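Side-chain contacts in uncharacterized protein (Pyrococcus horikoshii, PDB 1ZJJ), which probably acts as a magnesium-dependent phosphatase of the haloacid dehalogenase (HAD) superfamily, although its natural substrate is not established: residues 70-75 with 190-195; 204-209 with 258-263. All coordinates share one frame; numbering follows the deposited sequence.

Contact 1 comes first along the chain and closes before contact 2 opens; their centres lie 23 Å apart. Helix 69-80 follows strand 66-68, an outermost strand of the six-stranded parallel sheet of the HAD core, and helix 190-199 leads directly into strand 204-209 of that same sheet. In sequence, the four-stranded sheet of the inserted cap falls between the two helices of contact 1, so this contact joins the chain near its departure from the core to the chain near its return. In contact 2 Trp206 of strand 204-209 reaches the C-terminal helix 256-261. Segments 190-195 and 204-209 also touch each other, Tyr193 CE1 lying 3.7 Å from Leu205 CD1.

Contact 1: residues 70-75 with 190-195; sequences GLATRL and EPMYEV
Ala72 and Met192 meet where the two helices come closest, their CA atoms 6.0 Å apart. The short axes of 70-75 and 190-195 are nearly perpendicular, at 88°, and the small side chain of Ala72 is consistent with their close approach, 9.4 Å between axes. Met192 sets out with CG anti to the backbone N (chi1 -162°); the bend at chi2 (72°) brings SD to Ala72 CB, 3.5 Å away, and the turn at chi3 carries CE off from it. Val195 comes in beside it, laying its CG2 methyl against both backbone and side chain of the same residue, 3.8 Å from Ala72 CA. These three residues are buried, and neighbours close in around them: Ile185 packs on Ala72, while Met192 also touches Asn41 and Phe218. In the HAD fold with an inserted cap, helix 69-80 starts from the core sheet before the cap and helix 190-199 belongs to the return, so the contact sets the helix that leaves the core against the one that comes back to it. The magnesium ion is about 11 Å from the Met192 side chain. Toward Leu75 the packing thins. The branches of Val195 diverge, and CG1 meets Leu75 CD1 at 3.8 Å, with the two side chains crossing at about a right angle. Leu75 is partly exposed, and so is Glu194, whose carboxylate turns to the later part of helix 69-80: OE2 forms a salt bridge with Lys79 and OE1 a hydrogen bond with His80.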
loop_
_atom_site.group_PDB
_atom_site.type_symbol
_atom_site.label_atom_id
_atom_site.label_comp_id
_atom_site.label_asym_id
_atom_site.label_seq_id
_atom_site.Cartn_x
_atom_site.Cartn_y
_atom_site.Cartn_z
ATOM N N GLY B 70 -19.520 -4.848 -0.438
ATOM C CA GLY B 70 -19.591 -5.446 -1.763
ATOM C C GLY B 70 -20.925 -5.169 -2.428
ATOM O O GLY B 70 -20.990 -4.873 -3.621
ATOM N N LEU B 71 -21.999 -5.280 -1.656
ATOM C CA LEU B 71 -23.292 -5.028 -2.248
ATOM C C LEU B 71 -23.444 -3.543 -2.514
ATOM O O LEU B 71 -23.955 -3.119 -3.543
ATOM C CB LEU B 71 -24.367 -5.495 -1.266
ATOM C CG LEU B 71 -25.753 -4.944 -1.609
ATOM C CD1 LEU B 71 -26.364 -5.628 -2.835
ATOM C CD2 LEU B 71 -26.761 -5.124 -0.473
ATOM N N ALA B 72 -22.953 -2.696 -1.613
ATOM C CA ALA B 72 -22.983 -1.253 -1.829
ATOM C C ALA B 72 -22.178 -0.876 -3.077
ATOM O O ALA B 72 -22.548 0.045 -3.812
ATOM C CB ALA B 72 -22.420 -0.528 -0.599
ATOM N N THR B 73 -21.075 -1.585 -3.309
ATOM C CA THR B 73 -20.232 -1.318 -4.470
ATOM C C THR B 73 -20.995 -1.640 -5.757
ATOM O O THR B 73 -20.991 -0.848 -6.696
ATOM C CB THR B 73 -18.918 -2.142 -4.407
ATOM O OG1 THR B 73 -18.164 -1.747 -3.252
ATOM C CG2 THR B 73 -18.072 -1.905 -5.644
ATOM N N ARG B 74 -21.648 -2.799 -5.798
ATOM C CA ARG B 74 -22.431 -3.179 -6.972
ATOM C C ARG B 74 -23.516 -2.137 -7.226
ATOM O O ARG B 74 -23.695 -1.683 -8.356
ATOM C CB ARG B 74 -23.081 -4.558 -6.778
ATOM C CG ARG B 74 -24.230 -4.848 -7.759
ATOM C CD ARG B 74 -24.595 -6.342 -7.841
ATOM N NE ARG B 74 -25.219 -6.892 -6.634
ATOM C CZ ARG B 74 -26.462 -6.632 -6.229
ATOM N NH1 ARG B 74 -27.246 -5.816 -6.926
ATOM N NH2 ARG B 74 -26.936 -7.201 -5.130
ATOM N N LEU B 75 -24.239 -1.758 -6.173
ATOM C CA LEU B 75 -25.309 -0.769 -6.297
ATOM C C LEU B 75 -24.783 0.586 -6.776
ATOM O O LEU B 75 -25.436 1.273 -7.570
ATOM C CB LEU B 75 -26.044 -0.609 -4.959
ATOM C CG LEU B 75 -26.760 -1.865 -4.438
ATOM C CD1 LEU B 75 -27.391 -1.584 -3.089
ATOM C CD2 LEU B 75 -27.824 -2.305 -5.436
ATOM N N GLU B 190 -19.793 8.460 1.342
ATOM C CA GLU B 190 -21.125 8.746 0.836
ATOM C C GLU B 190 -21.843 7.632 0.060
ATOM O O GLU B 190 -23.054 7.471 0.192
ATOM C CB GLU B 190 -21.044 10.035 0.013
ATOM C CG GLU B 190 -22.366 10.647 -0.379
ATOM C CD GLU B 190 -23.012 9.907 -1.519
ATOM O OE1 GLU B 190 -22.265 9.278 -2.296
ATOM O OE2 GLU B 190 -24.254 9.960 -1.653
ATOM N N PRO B 191 -21.119 6.849 -0.762
ATOM C CA PRO B 191 -21.807 5.783 -1.501
ATOM C C PRO B 191 -22.549 4.819 -0.568
ATOM O O PRO B 191 -23.636 4.330 -0.896
ATOM C CB PRO B 191 -20.667 5.087 -2.246
ATOM C CG PRO B 191 -19.698 6.211 -2.486
ATOM C CD PRO B 191 -19.698 6.917 -1.147
ATOM N N MET B 192 -21.954 4.550 0.591
ATOM C CA MET B 192 -22.558 3.643 1.565
ATOM C C MET B 192 -23.819 4.284 2.133
ATOM O O MET B 192 -24.824 3.612 2.347
ATOM C CB MET B 192 -21.580 3.347 2.703
ATOM C CG MET B 192 -21.933 2.114 3.514
ATOM S SD MET B 192 -21.624 0.604 2.569
ATOM C CE MET B 192 -20.662 -0.322 3.726
ATOM N N TYR B 193 -23.758 5.590 2.379
ATOM C CA TYR B 193 -24.910 6.311 2.914
ATOM C C TYR B 193 -26.025 6.301 1.881
ATOM O O TYR B 193 -27.197 6.174 2.218
ATOM C CB TYR B 193 -24.544 7.761 3.243
ATOM C CG TYR B 193 -25.697 8.550 3.835
ATOM C CD1 TYR B 193 -26.168 8.275 5.119
ATOM C CD2 TYR B 193 -26.338 9.543 3.096
ATOM C CE1 TYR B 193 -27.251 8.968 5.651
ATOM C CE2 TYR B 193 -27.423 10.245 3.621
ATOM C CZ TYR B 193 -27.875 9.950 4.895
ATOM O OH TYR B 193 -28.964 10.613 5.404
ATOM N N GLU B 194 -25.649 6.441 0.614
ATOM C CA GLU B 194 -26.629 6.440 -0.460
ATOM C C GLU B 194 -27.407 5.135 -0.435
ATOM O O GLU B 194 -28.612 5.122 -0.661
ATOM C CB GLU B 194 -25.941 6.633 -1.816
ATOM C CG GLU B 194 -26.879 6.504 -2.996
ATOM C CD GLU B 194 -26.237 6.926 -4.306
ATOM O OE1 GLU B 194 -25.083 6.533 -4.563
ATOM O OE2 GLU B 194 -26.897 7.643 -5.084
ATOM N N VAL B 195 -26.722 4.032 -0.147
ATOM C CA VAL B 195 -27.394 2.735 -0.086
ATOM C C VAL B 195 -28.354 2.628 1.101
ATOM O O VAL B 195 -29.470 2.131 0.961
ATOM C CB VAL B 195 -26.371 1.580 -0.028
ATOM C CG1 VAL B 195 -27.085 0.264 0.220
ATOM C CG2 VAL B 195 -25.612 1.509 -1.344
#

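Contact 2: residues 204-209 with 258-263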
loop_
_atom_site.group_PDB
_atom_site.type_symbol
_atom_site.label_atom_id
_atom_site.label_comp_id
_atom_site.label_asym_id
_atom_site.label_seq_id
_atom_site.Cartn_x
_atom_site.Cartn_y
_atom_site.Cartn_z
ATOM N N GLU B 204 -35.441 8.896 10.415
ATOM C CA GLU B 204 -34.399 9.565 11.188
ATOM C C GLU B 204 -33.465 8.390 11.388
ATOM O O GLU B 204 -33.865 7.377 11.954
ATOM C CB GLU B 204 -34.938 10.028 12.535
ATOM C CG GLU B 204 -33.839 10.337 13.516
ATOM C CD GLU B 204 -34.372 10.725 14.877
ATOM O OE1 GLU B 204 -33.545 10.853 15.801
ATOM O OE2 GLU B 204 -35.608 10.904 15.027
ATOM N N LEU B 205 -32.232 8.515 10.922
ATOM C CA LEU B 205 -31.271 7.424 11.014
ATOM C C LEU B 205 -30.326 7.474 12.198
ATOM O O LEU B 205 -29.818 8.537 12.551
ATOM C CB LEU B 205 -30.432 7.368 9.731
ATOM C CG LEU B 205 -31.171 7.253 8.397
ATOM C CD1 LEU B 205 -30.164 7.300 7.250
ATOM C CD2 LEU B 205 -31.969 5.959 8.370
ATOM N N TRP B 206 -30.101 6.308 12.800
ATOM C CA TRP B 206 -29.177 6.151 13.921
ATOM C C TRP B 206 -28.103 5.161 13.466
ATOM O O TRP B 206 -28.409 4.170 12.802
ATOM C CB TRP B 206 -29.869 5.558 15.146
ATOM C CG TRP B 206 -30.802 6.471 15.882
ATOM C CD1 TRP B 206 -31.254 7.700 15.482
ATOM C CD2 TRP B 206 -31.446 6.193 17.130
ATOM N NE1 TRP B 206 -32.146 8.198 16.405
ATOM C CE2 TRP B 206 -32.282 7.293 17.425
ATOM C CE3 TRP B 206 -31.398 5.115 18.025
ATOM C CZ2 TRP B 206 -33.068 7.349 18.583
ATOM C CZ3 TRP B 206 -32.180 5.169 19.176
ATOM C CH2 TRP B 206 -33.005 6.280 19.443
ATOM N N MET B 207 -26.854 5.431 13.824
ATOM C CA MET B 207 -25.738 4.556 13.466
ATOM C C MET B 207 -25.100 4.044 14.752
ATOM O O MET B 207 -24.711 4.828 15.615
ATOM C CB MET B 207 -24.695 5.326 12.656
ATOM C CG MET B 207 -23.484 4.505 12.229
ATOM S SD MET B 207 -23.915 3.231 11.029
ATOM C CE MET B 207 -22.844 1.866 11.562
ATOM N N VAL B 208 -25.000 2.728 14.882
ATOM C CA VAL B 208 -24.403 2.127 16.066
ATOM C C VAL B 208 -23.138 1.374 15.662
ATOM O O VAL B 208 -23.198 0.421 14.874
ATOM C CB VAL B 208 -25.377 1.139 16.740
ATOM C CG1 VAL B 208 -24.722 0.523 17.953
ATOM C CG2 VAL B 208 -26.681 1.843 17.110
ATOM N N GLY B 209 -21.994 1.799 16.192
ATOM C CA GLY B 209 -20.739 1.145 15.847
ATOM C C GLY B 209 -19.705 1.148 16.952
ATOM O O GLY B 209 -19.930 1.712 18.025
ATOM N N ASP B 258 -33.404 -0.019 26.937
ATOM C CA ASP B 258 -33.890 0.924 27.934
ATOM C C ASP B 258 -33.710 2.361 27.471
ATOM O O ASP B 258 -34.472 3.245 27.864
ATOM C CB ASP B 258 -33.220 0.677 29.288
ATOM C CG ASP B 258 -33.917 -0.420 30.082
ATOM O OD1 ASP B 258 -33.468 -0.742 31.199
ATOM O OD2 ASP B 258 -34.925 -0.964 29.582
ATOM N N TYR B 259 -32.720 2.600 26.616
ATOM C CA TYR B 259 -32.518 3.949 26.102
ATOM C C TYR B 259 -33.737 4.344 25.272
ATOM O O TYR B 259 -34.240 5.466 25.373
ATOM C CB TYR B 259 -31.283 4.024 25.207
ATOM C CG TYR B 259 -31.062 5.408 24.650
ATOM C CD1 TYR B 259 -30.657 6.451 25.481
ATOM C CD2 TYR B 259 -31.267 5.681 23.300
ATOM C CE1 TYR B 259 -30.458 7.739 24.977
ATOM C CE2 TYR B 259 -31.071 6.959 22.789
ATOM C CZ TYR B 259 -30.662 7.982 23.631
ATOM O OH TYR B 259 -30.426 9.236 23.110
ATOM N N LEU B 260 -34.200 3.405 24.453
ATOM C CA LEU B 260 -35.350 3.619 23.586
ATOM C C LEU B 260 -36.652 3.722 24.371
ATOM O O LEU B 260 -37.556 4.457 23.984
ATOM C CB LEU B 260 -35.450 2.479 22.564
ATOM C CG LEU B 260 -34.504 2.552 21.362
ATOM C CD1 LEU B 260 -34.382 1.179 20.726
ATOM C CD2 LEU B 260 -35.017 3.574 20.354
ATOM N N LYS B 261 -36.743 2.984 25.471
ATOM C CA LYS B 261 -37.948 2.988 26.299
ATOM C C LYS B 261 -38.100 4.229 27.173
ATOM O O LYS B 261 -39.211 4.588 27.564
ATOM C CB LYS B 261 -37.979 1.748 27.204
ATOM C CG LYS B 261 -38.180 0.432 26.487
ATOM C CD LYS B 261 -38.278 -0.700 27.493
ATOM C CE LYS B 261 -38.440 -2.042 26.816
ATOM N NZ LYS B 261 -38.516 -3.132 27.831
ATOM N N THR B 262 -36.979 4.871 27.485
ATOM C CA THR B 262 -36.972 6.057 28.328
ATOM C C THR B 262 -36.791 7.305 27.476
ATOM O O THR B 262 -36.498 8.393 27.980
ATOM C CB THR B 262 -35.846 5.980 29.379
ATOM O OG1 THR B 262 -34.574 5.921 28.726
ATOM C CG2 THR B 262 -36.018 4.735 30.236
ATOM N N LEU B 263 -36.994 7.133 26.176
ATOM C CA LEU B 263 -36.846 8.209 25.203
ATOM C C LEU B 263 -35.366 8.536 25.020
ATOM O O LEU B 263 -34.894 8.414 23.866
ATOM C CB LEU B 263 -37.629 9.459 25.638
ATOM C CG LEU B 263 -36.969 10.842 25.771
ATOM C CD1 LEU B 263 -36.282 11.286 24.481
ATOM C CD2 LEU B 263 -38.044 11.838 26.147
ATOM O OXT LEU B 263 -34.696 8.899 26.019
#
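The carbonyl oxygen of Asp258 is gripped twice by Thr262, at the end of the helix whose Tyr259 and Leu260 pack on Trp206. Thr262 OG1 lies 2.8 Å from Asp258 O and Thr262 N 3.0 Å, and the two donors reach that oxygen from opposite faces of its plane. Trp206 carries CG anti to its carbonyl carbon (chi1 -73°), which sends the six-membered ring toward Leu260 and Tyr259. Leu260 slides past the indole in the opposite direction, bringing CD2 to 3.5 Å from Trp206 CZ3. Tyr259 offers a ring edge, its CE2 3.9 Å from Trp206 CH2. Strand 204-209 lies inside the parallel sheet of the Rossmann-like HAD core, between strands 2-6 and 225-229, and the side chain of Trp206 reaches from it to helix 256-261; Leu260 also leans on Phe28 and Leu29 of helix 22-31. On the five-membered ring NE1 donates to Glu204 OE1 over 3.1 Å, nearly straight at 168°. That oxygen sits in the indole plane, although the N-H arrives from above the carboxylate. Cutting Trp206 back to an alanine would probably leave a gap beside Leu260 CD2 and the Tyr259 ring edge and deprive Glu204 OE1 of its indole donor.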